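Local structure of KLLA0C04147p (Kluyveromyces lactis, 5H2D) at residues A[6-11]-A[190-195]; A[197-202]-A[231-236]; A[92-97]-A[265-270]; A[85-90]-A[158-163]. The protein binds ergosterol through the OSBP-related (ORD) domain of Osh1 described here, and probably transfers sterols between membranes. All blocks are in the same frame, centred on the assembly; numbering follows the deposited sequence.

Contact 1: residues A[6-11]-A[190-195]; sequences TAEQKT and IRPDSN
T6, the N-cap of helix 7-18, and Q9 in its first turn approach the irregular backbone of 190-195, with CA atoms 6.1 Å apart at T6 and D193 and 6.7 Å at Q9 and R191. T6 caps the helix, its OG1 accepting from Q9 N at 3.2 Å while Q9 OE1 takes T6 N from above the carbonyl plane: a capping box. The other half of the same amide crosses the contact. Q9 NE2 donates to R191 O at 2.8 Å and D193 OD1 at 2.8 Å, both acceptors lying in the amide plane, so two bonds fix its rotation. A leucine here would probably leave R191 O and D193 OD1 without this donor and T6 N without the OE1 half of the capping box. E8 CG rests on R191 CD at 3.8 Å, while the R191 guanidinium turns to salt bridges with E198 and D162. D193 OD1 also pairs with K160. The contact thus lays the N-terminal helix against the loop between strands 178-190 and 199-203, beside the loop entering strand 161-173.

Contact 2: residues A[197-202]-A[231-236]; sequences KEELYT and HNTGDY
H231 and N232, in the turn joining antiparallel strands 219-230 and 236-241, grip strand 199-203 of the antiparallel beta framework of the ORD by backbone and side chain together. H231 N donates to L200 O at 2.9 Å, almost in line with the carbonyl. One residue on, N232 OD1 accepts L200 N at 3.0 Å from above its carbonyl plane, so both polar backbone atoms of L200 are engaged. The imidazole reaches further along the strand, its edge turned to L200 O and T202; H231 CG lies anti to the carbonyl carbon (chi1 -68°), which lays the ring alongside L200, and H231 NE2 shares a short 2.6 Å hydrogen bond with T202 OG1. An alanine in place of N232 would probably leave L200 N without this acceptor and weaken the hold of the turn on the strand. Farther out, N230 accepts from N232 N, and a water joins K197 NZ to N232 O. Beyond the asparagine, T233 forms an ST turn, OG1 accepting from D235 N at 2.8 Å. On the strand's side Y201 OH donates to E199 OE1, which also pairs with R98. A second water donates to Y201 OH and, at 2.7 Å, to D235 OD2.

Contact 3: residues A[92-97]-A[265-270]; sequences FEDSTL and KEWIFG
W267 meets T96 and L97 where the first turn of helix 95-108 packs on strand 265-272, at a classic beta bulge in which E266 and W267 both face V258. The indole leaves CB with CG anti to the carbonyl carbon (chi1 -51°), heading for the helix start. Its CD1 passes T96 O and OG1; then W267 NE1 donates to T96 OG1 at 2.9 Å, with the oxygen in the ring plane and an N-H...O angle of 151°. Farther round, W267 CZ2 runs under L97, whose CD1 sits over the six-membered ring in a CH-pi contact, 3.9 Å from its centroid. D94 OD2 lies at the ring edge, 3.9 Å from W267 CZ2, and takes its own hydrogen bond from Y310, which also meets the indole edge-to-face. K281 adds a cation-pi contact to the tryptophan and a salt bridge to E266, whose bent chain packs CG against T96 CG2. The T96 hydroxyl is used twice: it accepts from the indole and donates to D94, the N-cap residue. D94 OD1 receives both T96 OG1 at 2.9 Å and, as the capping bond, T96 N at 3.0 Å, from the same face of its carboxylate plane.

Contact 4: residues A[85-90]-A[158-163]; sequences LLNQAA and SPKWDF
L86 and W161 make the apolar part of this contact between helix 84-90 and the start of strand 161-173. L86 CB stands over the five-membered ring of the indole, 3.6 Å from its centroid and 11° off the normal, a CH-pi contact, while L86 CD1 lies over the same face nearer the rim, by CE3 and 3.7 Å from W161 CD2. S158 CB packs on the opposite face, so the indole is sandwiched. W161 chi1 of 53° sets CG between the backbone N and the carbonyl carbon, presenting the indole to the helix. A90 CB rests on the aliphatic chain of K160, 3.9 Å from K160 CD. The polar part runs largely through water. N87 OD1, at the indole edge, accepts at 2.7 Å from a water that also binds S158 OG and K160 N; a second links N87 ND2 to S158 OG, and a third bridges N87 O and K160 NZ. That ammonium has its salt bridge with D193. Around the contact, L86 also touches F105 of helix 95-108 and L188 of strand 178-190, while A90 and W161 both pack on I190.

In the fold
From the N terminus, helix 7-18 opens contact 1, which closes only at 190-195 and so encloses contact 4, where helix 84-90 meets 158-163. Directly after that helix, 92-97 starts contact 3, whose long loop to 265-270 crosses both contacts 1 and 4 and contains contact 2. Contact 2 closes a short helix-free excursion from 197-202 to 231-236 and follows contact 1 in series. Salt bridges join contact 1 to contacts 2 and 4; N195 ND2 with E93 O ties contact 1 to contact 3, and S95 with D235 connects contacts 3 and 2. Together they tie the N-terminal helix and helices 84-90 and 95-108 to the antiparallel strands, all on the same side of the chain's centre.

Contact 1: residues A[6-11]-A[190-195]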
loop_
_atom_site.group_PDB
_atom_site.type_symbol
_atom_site.label_atom_id
_atom_site.label_comp_id
_atom_site.label_asym_id
_atom_site.label_seq_id
_atom_site.Cartn_x
_atom_site.Cartn_y
_atom_site.Cartn_z
ATOM N N THR A 6 -14.871 3.691 -22.466
ATOM C CA THR A 6 -14.200 4.564 -23.414
ATOM C C THR A 6 -13.152 3.791 -24.215
ATOM O O THR A 6 -12.729 2.691 -23.851
ATOM C CB THR A 6 -13.521 5.727 -22.692
ATOM O OG1 THR A 6 -12.450 5.212 -21.886
ATOM C CG2 THR A 6 -14.508 6.453 -21.801
ATOM N N ALA A 7 -12.713 4.409 -25.313
ATOM C CA ALA A 7 -11.684 3.796 -26.146
ATOM C C ALA A 7 -10.419 3.507 -25.346
ATOM O O ALA A 7 -9.825 2.429 -25.482
ATOM C CB ALA A 7 -11.364 4.696 -27.340
ATOM N N GLU A 8 -9.986 4.454 -24.509
ATOM C CA GLU A 8 -8.727 4.255 -23.800
ATOM C C GLU A 8 -8.855 3.189 -22.715
ATOM O O GLU A 8 -7.884 2.473 -22.439
ATOM C CB GLU A 8 -8.220 5.583 -23.224
ATOM C CG GLU A 8 -9.120 6.231 -22.197
ATOM C CD GLU A 8 -8.686 7.643 -21.845
ATOM O OE1 GLU A 8 -9.358 8.280 -20.998
ATOM O OE2 GLU A 8 -7.678 8.120 -22.416
ATOM N N GLN A 9 -10.034 3.055 -22.104
ATOM C CA GLN A 9 -10.251 1.966 -21.154
ATOM C C GLN A 9 -10.179 0.614 -21.849
ATOM O O GLN A 9 -9.530 -0.319 -21.359
ATOM C CB GLN A 9 -11.602 2.122 -20.460
ATOM C CG GLN A 9 -11.728 3.348 -19.579
ATOM C CD GLN A 9 -13.155 3.550 -19.082
ATOM O OE1 GLN A 9 -14.068 2.823 -19.468
ATOM N NE2 GLN A 9 -13.346 4.540 -18.226
ATOM N N LYS A 10 -10.857 0.480 -22.993
ATOM C CA LYS A 10 -10.808 -0.782 -23.718
ATOM C C LYS A 10 -9.394 -1.091 -24.183
ATOM O O LYS A 10 -8.964 -2.250 -24.162
ATOM C CB LYS A 10 -11.768 -0.745 -24.904
ATOM C CG LYS A 10 -13.232 -0.684 -24.515
ATOM C CD LYS A 10 -14.098 -0.625 -25.765
ATOM C CE LYS A 10 -15.554 -0.356 -25.436
ATOM N NZ LYS A 10 -16.347 -0.146 -26.681
ATOM N N THR A 11 -8.658 -0.069 -24.617
ATOM C CA THR A 11 -7.281 -0.288 -25.039
ATOM C C THR A 11 -6.433 -0.779 -23.875
ATOM O O THR A 11 -5.587 -1.664 -24.042
ATOM C CB THR A 11 -6.703 0.994 -25.626
ATOM O OG1 THR A 11 -7.356 1.271 -26.872
ATOM C CG2 THR A 11 -5.209 0.848 -25.860
ATOM N N ILE A 190 -6.580 8.373 -13.545
ATOM C CA ILE A 190 -7.964 7.985 -13.792
ATOM C C ILE A 190 -8.248 8.182 -15.273
ATOM O O ILE A 190 -7.870 9.209 -15.843
ATOM C CB ILE A 190 -8.962 8.794 -12.945
ATOM C CG1 ILE A 190 -8.802 8.491 -11.450
ATOM C CG2 ILE A 190 -10.391 8.491 -13.407
ATOM C CD1 ILE A 190 -9.329 7.127 -11.034
ATOM N N ARG A 191 -8.888 7.186 -15.889
ATOM C CA ARG A 191 -9.451 7.302 -17.236
ATOM C C ARG A 191 -10.967 7.423 -17.105
ATOM O O ARG A 191 -11.660 6.402 -17.000
ATOM C CB ARG A 191 -9.073 6.086 -18.088
ATOM C CG ARG A 191 -7.634 6.115 -18.594
ATOM C CD ARG A 191 -7.217 4.801 -19.237
ATOM N NE ARG A 191 -6.910 3.770 -18.250
ATOM C CZ ARG A 191 -5.765 3.705 -17.566
ATOM N NH1 ARG A 191 -4.817 4.617 -17.743
ATOM N NH2 ARG A 191 -5.575 2.725 -16.693
ATOM N N PRO A 192 -11.525 8.637 -17.120
ATOM C CA PRO A 192 -12.939 8.807 -16.757
ATOM C C PRO A 192 -13.880 8.225 -17.796
ATOM O O PRO A 192 -13.587 8.200 -18.994
ATOM C CB PRO A 192 -13.101 10.329 -16.670
ATOM C CG PRO A 192 -11.703 10.876 -16.566
ATOM C CD PRO A 192 -10.856 9.926 -17.350
ATOM N N ASP A 193 -15.043 7.773 -17.317
ATOM C CA ASP A 193 -16.058 7.246 -18.223
ATOM C C ASP A 193 -16.541 8.313 -19.194
ATOM O O ASP A 193 -16.959 7.989 -20.310
ATOM C CB ASP A 193 -17.245 6.686 -17.435
ATOM C CG ASP A 193 -16.928 5.376 -16.744
ATOM O OD1 ASP A 193 -15.863 4.789 -17.028
ATOM O OD2 ASP A 193 -17.753 4.923 -15.926
ATOM N N SER A 194 -16.487 9.580 -18.794
ATOM C CA SER A 194 -16.947 10.663 -19.650
ATOM C C SER A 194 -16.444 11.985 -19.097
ATOM O O SER A 194 -16.091 12.098 -17.917
ATOM C CB SER A 194 -18.474 10.682 -19.752
ATOM O OG SER A 194 -19.044 11.161 -18.545
ATOM N N ASN A 195 -16.433 12.993 -19.970
ATOM C CA ASN A 195 -16.132 14.371 -19.593
ATOM C C ASN A 195 -14.771 14.471 -18.904
ATOM O O ASN A 195 -14.653 14.881 -17.746
ATOM C CB ASN A 195 -17.235 14.950 -18.704
ATOM C CG ASN A 195 -17.076 16.440 -18.489
ATOM O OD1 ASN A 195 -16.809 17.188 -19.435
ATOM N ND2 ASN A 195 -17.214 16.882 -17.244
#

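Contact 2: residues A[197-202]-A[231-236]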
loop_
_atom_site.group_PDB
_atom_site.type_symbol
_atom_site.label_atom_id
_atom_site.label_comp_id
_atom_site.label_asym_id
_atom_site.label_seq_id
_atom_site.Cartn_x
_atom_site.Cartn_y
_atom_site.Cartn_z
ATOM N N LYS A 197 -10.262 13.920 -20.237
ATOM C CA LYS A 197 -9.142 13.126 -20.707
ATOM C C LYS A 197 -8.508 12.406 -19.521
ATOM O O LYS A 197 -8.779 12.724 -18.360
ATOM C CB LYS A 197 -8.110 14.016 -21.399
ATOM C CG LYS A 197 -8.090 15.437 -20.840
ATOM C CD LYS A 197 -6.693 16.052 -20.799
ATOM C CE LYS A 197 -6.743 17.419 -20.133
ATOM N NZ LYS A 197 -5.394 17.963 -19.818
ATOM N N GLU A 198 -7.671 11.418 -19.824
ATOM C CA GLU A 198 -6.882 10.771 -18.778
ATOM C C GLU A 198 -6.236 11.830 -17.894
ATOM O O GLU A 198 -5.674 12.812 -18.388
ATOM C CB GLU A 198 -5.822 9.873 -19.419
ATOM C CG GLU A 198 -4.986 9.064 -18.443
ATOM C CD GLU A 198 -4.060 8.093 -19.157
ATOM O OE1 GLU A 198 -4.458 6.929 -19.361
ATOM O OE2 GLU A 198 -2.938 8.496 -19.531
ATOM N N GLU A 199 -6.333 11.644 -16.574
ATOM C CA GLU A 199 -5.903 12.656 -15.618
ATOM C C GLU A 199 -5.020 12.034 -14.542
ATOM O O GLU A 199 -5.173 10.860 -14.197
ATOM C CB GLU A 199 -7.111 13.351 -14.963
ATOM C CG GLU A 199 -8.013 12.397 -14.212
ATOM C CD GLU A 199 -9.304 13.032 -13.764
ATOM O OE1 GLU A 199 -10.058 12.368 -13.022
ATOM O OE2 GLU A 199 -9.568 14.183 -14.176
ATOM N N LEU A 200 -4.108 12.841 -14.009
ATOM C CA LEU A 200 -3.125 12.397 -13.025
ATOM C C LEU A 200 -3.338 13.101 -11.694
ATOM O O LEU A 200 -3.315 14.333 -11.632
ATOM C CB LEU A 200 -1.702 12.673 -13.508
ATOM C CG LEU A 200 -0.593 12.413 -12.485
ATOM C CD1 LEU A 200 -0.524 10.921 -12.163
ATOM C CD2 LEU A 200 0.751 12.923 -12.992
ATOM N N TYR A 201 -3.487 12.316 -10.626
ATOM C CA TYR A 201 -3.477 12.814 -9.258
ATOM C C TYR A 201 -2.162 12.417 -8.597
ATOM O O TYR A 201 -1.662 11.313 -8.828
ATOM C CB TYR A 201 -4.643 12.231 -8.457
ATOM C CG TYR A 201 -6.027 12.498 -9.016
ATOM C CD1 TYR A 201 -6.571 11.701 -10.025
ATOM C CD2 TYR A 201 -6.804 13.523 -8.501
ATOM C CE1 TYR A 201 -7.847 11.945 -10.511
ATOM C CE2 TYR A 201 -8.068 13.778 -8.987
ATOM C CZ TYR A 201 -8.587 12.988 -9.987
ATOM O OH TYR A 201 -9.863 13.246 -10.462
ATOM N N THR A 202 -1.590 13.304 -7.784
ATOM C CA THR A 202 -0.422 12.934 -6.985
ATOM C C THR A 202 -0.596 13.378 -5.537
ATOM O O THR A 202 -1.303 14.352 -5.247
ATOM C CB THR A 202 0.891 13.525 -7.540
ATOM O OG1 THR A 202 0.800 14.956 -7.573
ATOM C CG2 THR A 202 1.184 13.009 -8.943
ATOM N N HIS A 231 -3.438 17.191 -11.678
ATOM C CA HIS A 231 -2.558 18.007 -12.503
ATOM C C HIS A 231 -3.222 18.467 -13.786
ATOM O O HIS A 231 -2.694 19.363 -14.453
ATOM C CB HIS A 231 -1.281 17.240 -12.827
ATOM C CG HIS A 231 -0.410 17.010 -11.635
ATOM N ND1 HIS A 231 0.638 17.842 -11.302
ATOM C CD2 HIS A 231 -0.445 16.048 -10.683
ATOM C CE1 HIS A 231 1.219 17.395 -10.202
ATOM N NE2 HIS A 231 0.580 16.307 -9.808
ATOM N N ASN A 232 -4.362 17.890 -14.139
ATOM C CA ASN A 232 -5.016 18.232 -15.386
ATOM C C ASN A 232 -6.093 19.298 -15.232
ATOM O O ASN A 232 -6.300 20.073 -16.172
ATOM C CB ASN A 232 -5.609 16.970 -16.024
ATOM C CG ASN A 232 -4.536 15.987 -16.484
ATOM O OD1 ASN A 232 -3.909 15.294 -15.673
ATOM N ND2 ASN A 232 -4.324 15.917 -17.790
ATOM N N THR A 233 -6.750 19.411 -14.073
ATOM C CA THR A 233 -7.970 20.239 -14.042
ATOM C C THR A 233 -7.941 21.705 -13.510
ATOM O O THR A 233 -8.615 22.541 -14.111
ATOM C CB THR A 233 -9.110 19.496 -13.297
ATOM O OG1 THR A 233 -8.662 19.009 -12.027
ATOM C CG2 THR A 233 -9.624 18.339 -14.153
ATOM N N GLY A 234 -7.243 22.073 -12.434
ATOM C CA GLY A 234 -6.562 21.217 -11.489
ATOM C C GLY A 234 -7.165 21.410 -10.092
ATOM O O GLY A 234 -6.783 22.287 -9.302
ATOM N N ASP A 235 -8.161 20.584 -9.816
ATOM C CA ASP A 235 -8.761 20.487 -8.497
ATOM C C ASP A 235 -7.723 20.035 -7.462
ATOM O O ASP A 235 -6.657 19.512 -7.797
ATOM C CB ASP A 235 -9.925 19.503 -8.554
ATOM C CG ASP A 235 -10.841 19.760 -9.735
ATOM O OD1 ASP A 235 -11.259 20.922 -9.902
ATOM O OD2 ASP A 235 -11.144 18.815 -10.498
ATOM N N TYR A 236 -8.036 20.248 -6.184
ATOM C CA TYR A 236 -7.133 19.789 -5.134
ATOM C C TYR A 236 -7.927 19.487 -3.872
ATOM O O TYR A 236 -9.042 19.974 -3.680
ATOM C CB TYR A 236 -6.019 20.806 -4.840
ATOM C CG TYR A 236 -6.516 22.173 -4.397
ATOM C CD1 TYR A 236 -6.944 23.109 -5.332
ATOM C CD2 TYR A 236 -6.553 22.523 -3.055
ATOM C CE1 TYR A 236 -7.403 24.361 -4.940
ATOM C CE2 TYR A 236 -7.006 23.774 -2.655
ATOM C CZ TYR A 236 -7.432 24.682 -3.602
ATOM O OH TYR A 236 -7.887 25.925 -3.207
HETATM O O HOH W 1 -4.575 20.488 -18.209
HETATM O O HOH W 2 -10.140 16.385 -9.917
#

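Contact 3: residues A[92-97]-A[265-270]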
loop_
_atom_site.group_PDB
_atom_site.type_symbol
_atom_site.label_atom_id
_atom_site.label_comp_id
_atom_site.label_asym_id
_atom_site.label_seq_id
_atom_site.Cartn_x
_atom_site.Cartn_y
_atom_site.Cartn_z
ATOM N N PHE A 92 -17.825 9.151 -12.454
ATOM C CA PHE A 92 -18.437 10.454 -12.208
ATOM C C PHE A 92 -17.950 11.478 -13.230
ATOM O O PHE A 92 -16.745 11.638 -13.438
ATOM C CB PHE A 92 -18.135 10.922 -10.779
ATOM C CG PHE A 92 -18.619 9.963 -9.723
ATOM C CD1 PHE A 92 -19.918 9.483 -9.754
ATOM C CD2 PHE A 92 -17.770 9.512 -8.721
ATOM C CE1 PHE A 92 -20.368 8.585 -8.801
ATOM C CE2 PHE A 92 -18.219 8.613 -7.761
ATOM C CZ PHE A 92 -19.513 8.147 -7.801
ATOM N N GLU A 93 -18.895 12.170 -13.876
ATOM C CA GLU A 93 -18.506 13.155 -14.881
ATOM C C GLU A 93 -17.863 14.383 -14.248
ATOM O O GLU A 93 -17.034 15.048 -14.876
ATOM C CB GLU A 93 -19.724 13.548 -15.719
ATOM C CG GLU A 93 -20.895 14.066 -14.905
ATOM C CD GLU A 93 -20.732 15.521 -14.525
ATOM O OE1 GLU A 93 -19.928 16.212 -15.187
ATOM O OE2 GLU A 93 -21.398 15.974 -13.564
ATOM N N ASP A 94 -18.210 14.676 -13.005
ATOM C CA ASP A 94 -17.718 15.851 -12.299
ATOM C C ASP A 94 -16.321 15.576 -11.746
ATOM O O ASP A 94 -16.148 14.685 -10.910
ATOM C CB ASP A 94 -18.716 16.177 -11.185
ATOM C CG ASP A 94 -18.268 17.295 -10.271
ATOM O OD1 ASP A 94 -17.205 17.910 -10.486
ATOM O OD2 ASP A 94 -19.029 17.575 -9.312
ATOM N N SER A 95 -15.322 16.342 -12.195
ATOM C CA SER A 95 -13.949 16.049 -11.787
ATOM C C SER A 95 -13.748 16.204 -10.285
ATOM O O SER A 95 -12.928 15.486 -9.698
ATOM C CB SER A 95 -12.958 16.934 -12.546
ATOM O OG SER A 95 -13.128 18.307 -12.230
ATOM N N THR A 96 -14.478 17.129 -9.641
ATOM C CA THR A 96 -14.307 17.310 -8.199
ATOM C C THR A 96 -14.875 16.135 -7.415
ATOM O O THR A 96 -14.385 15.835 -6.319
ATOM C CB THR A 96 -14.954 18.616 -7.724
ATOM O OG1 THR A 96 -16.384 18.530 -7.828
ATOM C CG2 THR A 96 -14.443 19.784 -8.548
ATOM N N LEU A 97 -15.905 15.472 -7.949
ATOM C CA LEU A 97 -16.439 14.261 -7.335
ATOM C C LEU A 97 -15.523 13.066 -7.583
ATOM O O LEU A 97 -15.370 12.211 -6.701
ATOM C CB LEU A 97 -17.855 13.988 -7.854
ATOM C CG LEU A 97 -18.615 12.764 -7.326
ATOM C CD1 LEU A 97 -18.755 12.803 -5.814
ATOM C CD2 LEU A 97 -19.992 12.640 -7.980
ATOM N N LYS A 265 -14.916 25.602 -2.630
ATOM C CA LYS A 265 -15.123 24.353 -1.900
ATOM C C LYS A 265 -16.332 23.621 -2.476
ATOM O O LYS A 265 -17.433 24.178 -2.535
ATOM C CB LYS A 265 -15.308 24.638 -0.410
ATOM C CG LYS A 265 -15.419 23.392 0.459
ATOM C CD LYS A 265 -15.603 23.740 1.928
ATOM C CE LYS A 265 -14.322 24.270 2.544
ATOM N NZ LYS A 265 -14.536 24.694 3.960
ATOM N N GLU A 266 -16.126 22.384 -2.928
ATOM C CA GLU A 266 -17.183 21.610 -3.564
ATOM C C GLU A 266 -17.698 20.472 -2.707
ATOM O O GLU A 266 -18.885 20.143 -2.781
ATOM C CB GLU A 266 -16.694 21.031 -4.900
ATOM C CG GLU A 266 -16.330 22.079 -5.952
ATOM C CD GLU A 266 -17.431 22.275 -6.980
ATOM O OE1 GLU A 266 -18.580 21.842 -6.723
ATOM O OE2 GLU A 266 -17.140 22.836 -8.061
ATOM N N TRP A 267 -16.829 19.854 -1.909
ATOM C CA TRP A 267 -17.191 18.700 -1.100
ATOM C C TRP A 267 -16.385 18.735 0.188
ATOM O O TRP A 267 -15.260 19.241 0.217
ATOM C CB TRP A 267 -16.910 17.372 -1.829
ATOM C CG TRP A 267 -17.459 17.261 -3.218
ATOM C CD1 TRP A 267 -16.840 17.634 -4.381
ATOM C CD2 TRP A 267 -18.724 16.708 -3.597
ATOM N NE1 TRP A 267 -17.647 17.353 -5.456
ATOM C CE2 TRP A 267 -18.812 16.789 -5.003
ATOM C CE3 TRP A 267 -19.787 16.153 -2.885
ATOM C CZ2 TRP A 267 -19.925 16.341 -5.709
ATOM C CZ3 TRP A 267 -20.890 15.701 -3.586
ATOM C CH2 TRP A 267 -20.950 15.796 -4.985
ATOM N N ILE A 268 -16.981 18.212 1.261
ATOM C CA ILE A 268 -16.251 17.911 2.485
ATOM C C ILE A 268 -16.541 16.459 2.831
ATOM O O ILE A 268 -17.535 15.878 2.394
ATOM C CB ILE A 268 -16.627 18.832 3.668
ATOM C CG1 ILE A 268 -18.144 18.815 3.895
ATOM C CG2 ILE A 268 -16.076 20.244 3.445
ATOM C CD1 ILE A 268 -18.603 19.643 5.085
ATOM N N PHE A 269 -15.641 15.866 3.608
ATOM C CA PHE A 269 -15.839 14.495 4.054
ATOM C C PHE A 269 -15.158 14.325 5.399
ATOM O O PHE A 269 -14.308 15.129 5.798
ATOM C CB PHE A 269 -15.322 13.478 3.026
ATOM C CG PHE A 269 -13.821 13.472 2.848
ATOM C CD1 PHE A 269 -13.011 12.707 3.678
ATOM C CD2 PHE A 269 -13.230 14.195 1.822
ATOM C CE1 PHE A 269 -11.631 12.690 3.500
ATOM C CE2 PHE A 269 -11.858 14.175 1.648
ATOM C CZ PHE A 269 -11.065 13.422 2.484
ATOM N N GLY A 270 -15.548 13.277 6.105
ATOM C CA GLY A 270 -14.988 13.045 7.421
ATOM C C GLY A 270 -15.530 11.767 8.013
ATOM O O GLY A 270 -16.529 11.209 7.548
#

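Contact 4: residues A[85-90]-A[158-163]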
loop_
_atom_site.group_PDB
_atom_site.type_symbol
_atom_site.label_atom_id
_atom_site.label_comp_id
_atom_site.label_asym_id
_atom_site.label_seq_id
_atom_site.Cartn_x
_atom_site.Cartn_y
_atom_site.Cartn_z
ATOM N N LEU A 85 -13.302 1.882 -4.991
ATOM C CA LEU A 85 -13.531 3.325 -4.946
ATOM C C LEU A 85 -13.015 4.018 -6.195
ATOM O O LEU A 85 -13.545 5.069 -6.584
ATOM C CB LEU A 85 -12.872 3.937 -3.706
ATOM C CG LEU A 85 -13.550 3.582 -2.388
ATOM C CD1 LEU A 85 -12.667 3.932 -1.201
ATOM C CD2 LEU A 85 -14.886 4.298 -2.279
ATOM N N LEU A 86 -11.975 3.462 -6.823
ATOM C CA LEU A 86 -11.375 4.112 -7.978
ATOM C C LEU A 86 -12.204 3.899 -9.238
ATOM O O LEU A 86 -12.231 4.782 -10.102
ATOM C CB LEU A 86 -9.940 3.618 -8.164
ATOM C CG LEU A 86 -9.028 3.976 -6.986
ATOM C CD1 LEU A 86 -7.628 3.495 -7.298
ATOM C CD2 LEU A 86 -9.044 5.469 -6.728
ATOM N N ASN A 87 -12.880 2.753 -9.355
ATOM C CA ASN A 87 -13.820 2.564 -10.457
ATOM C C ASN A 87 -15.052 3.426 -10.265
ATOM O O ASN A 87 -15.582 3.985 -11.234
ATOM C CB ASN A 87 -14.205 1.097 -10.569
ATOM C CG ASN A 87 -13.065 0.261 -11.050
ATOM O OD1 ASN A 87 -12.324 0.678 -11.946
ATOM N ND2 ASN A 87 -12.885 -0.909 -10.446
ATOM N N GLN A 88 -15.526 3.545 -9.024
ATOM C CA GLN A 88 -16.578 4.515 -8.744
ATOM C C GLN A 88 -16.136 5.910 -9.163
ATOM O O GLN A 88 -16.871 6.630 -9.846
ATOM C CB GLN A 88 -16.947 4.483 -7.261
ATOM C CG GLN A 88 -17.641 3.215 -6.809
ATOM C CD GLN A 88 -18.184 3.348 -5.406
ATOM O OE1 GLN A 88 -17.440 3.608 -4.471
ATOM N NE2 GLN A 88 -19.497 3.200 -5.258
ATOM N N ALA A 89 -14.919 6.306 -8.782
ATOM C CA ALA A 89 -14.406 7.617 -9.160
ATOM C C ALA A 89 -14.455 7.812 -10.674
ATOM O O ALA A 89 -14.887 8.863 -11.165
ATOM C CB ALA A 89 -12.975 7.791 -8.644
ATOM N N ALA A 90 -14.023 6.797 -11.431
ATOM C CA ALA A 90 -13.989 6.919 -12.883
ATOM C C ALA A 90 -15.373 7.158 -13.470
ATOM O O ALA A 90 -15.479 7.700 -14.577
ATOM C CB ALA A 90 -13.375 5.664 -13.512
ATOM N N SER A 158 -5.169 -1.061 -14.241
ATOM C CA SER A 158 -6.550 -1.497 -14.340
ATOM C C SER A 158 -7.141 -0.801 -15.546
ATOM O O SER A 158 -6.567 0.188 -16.032
ATOM C CB SER A 158 -7.339 -1.125 -13.070
ATOM O OG SER A 158 -8.514 -1.894 -12.889
ATOM N N PRO A 159 -8.269 -1.274 -16.085
ATOM C CA PRO A 159 -8.823 -0.595 -17.267
ATOM C C PRO A 159 -9.119 0.883 -17.043
ATOM O O PRO A 159 -8.873 1.697 -17.942
ATOM C CB PRO A 159 -10.093 -1.398 -17.570
ATOM C CG PRO A 159 -9.777 -2.772 -17.111
ATOM C CD PRO A 159 -8.953 -2.559 -15.829
ATOM N N LYS A 160 -9.597 1.269 -15.857
ATOM C CA LYS A 160 -10.026 2.642 -15.624
ATOM C C LYS A 160 -9.046 3.467 -14.796
ATOM O O LYS A 160 -9.258 4.671 -14.637
ATOM C CB LYS A 160 -11.394 2.657 -14.936
ATOM C CG LYS A 160 -12.482 1.909 -15.701
ATOM C CD LYS A 160 -13.861 2.178 -15.109
ATOM C CE LYS A 160 -14.932 1.402 -15.870
ATOM N NZ LYS A 160 -16.166 2.210 -16.065
ATOM N N TRP A 161 -7.984 2.866 -14.262
ATOM C CA TRP A 161 -7.088 3.619 -13.392
ATOM C C TRP A 161 -5.755 2.888 -13.273
ATOM O O TRP A 161 -5.694 1.661 -13.382
ATOM C CB TRP A 161 -7.687 3.829 -11.990
ATOM C CG TRP A 161 -8.147 2.550 -11.322
ATOM C CD1 TRP A 161 -9.405 2.022 -11.345
ATOM C CD2 TRP A 161 -7.353 1.650 -10.531
ATOM N NE1 TRP A 161 -9.449 0.850 -10.627
ATOM C CE2 TRP A 161 -8.200 0.598 -10.118
ATOM C CE3 TRP A 161 -6.014 1.635 -10.136
ATOM C CZ2 TRP A 161 -7.746 -0.463 -9.328
ATOM C CZ3 TRP A 161 -5.564 0.579 -9.348
ATOM C CH2 TRP A 161 -6.426 -0.457 -8.961
ATOM N N ASP A 162 -4.697 3.665 -13.066
ATOM C CA ASP A 162 -3.387 3.150 -12.694
ATOM C C ASP A 162 -2.997 3.753 -11.353
ATOM O O ASP A 162 -3.526 4.787 -10.937
ATOM C CB ASP A 162 -2.317 3.497 -13.736
ATOM C CG ASP A 162 -2.693 3.058 -15.131
ATOM O OD1 ASP A 162 -3.237 1.943 -15.289
ATOM O OD2 ASP A 162 -2.460 3.861 -16.064
ATOM N N PHE A 163 -2.050 3.107 -10.674
ATOM C CA PHE A 163 -1.596 3.580 -9.368
ATOM C C PHE A 163 -0.164 3.112 -9.177
ATOM O O PHE A 163 0.091 1.906 -9.153
ATOM C CB PHE A 163 -2.488 3.051 -8.239
ATOM C CG PHE A 163 -2.121 3.562 -6.864
ATOM C CD1 PHE A 163 -1.912 4.920 -6.631
ATOM C CD2 PHE A 163 -2.061 2.689 -5.785
ATOM C CE1 PHE A 163 -1.604 5.390 -5.345
ATOM C CE2 PHE A 163 -1.764 3.158 -4.513
ATOM C CZ PHE A 163 -1.529 4.503 -4.296
HETATM O O HOH W 3 -10.634 -0.386 -13.729
HETATM O O HOH W 4 -10.168 -2.336 -10.627
HETATM O O HOH W 5 -16.907 2.691 -13.358
#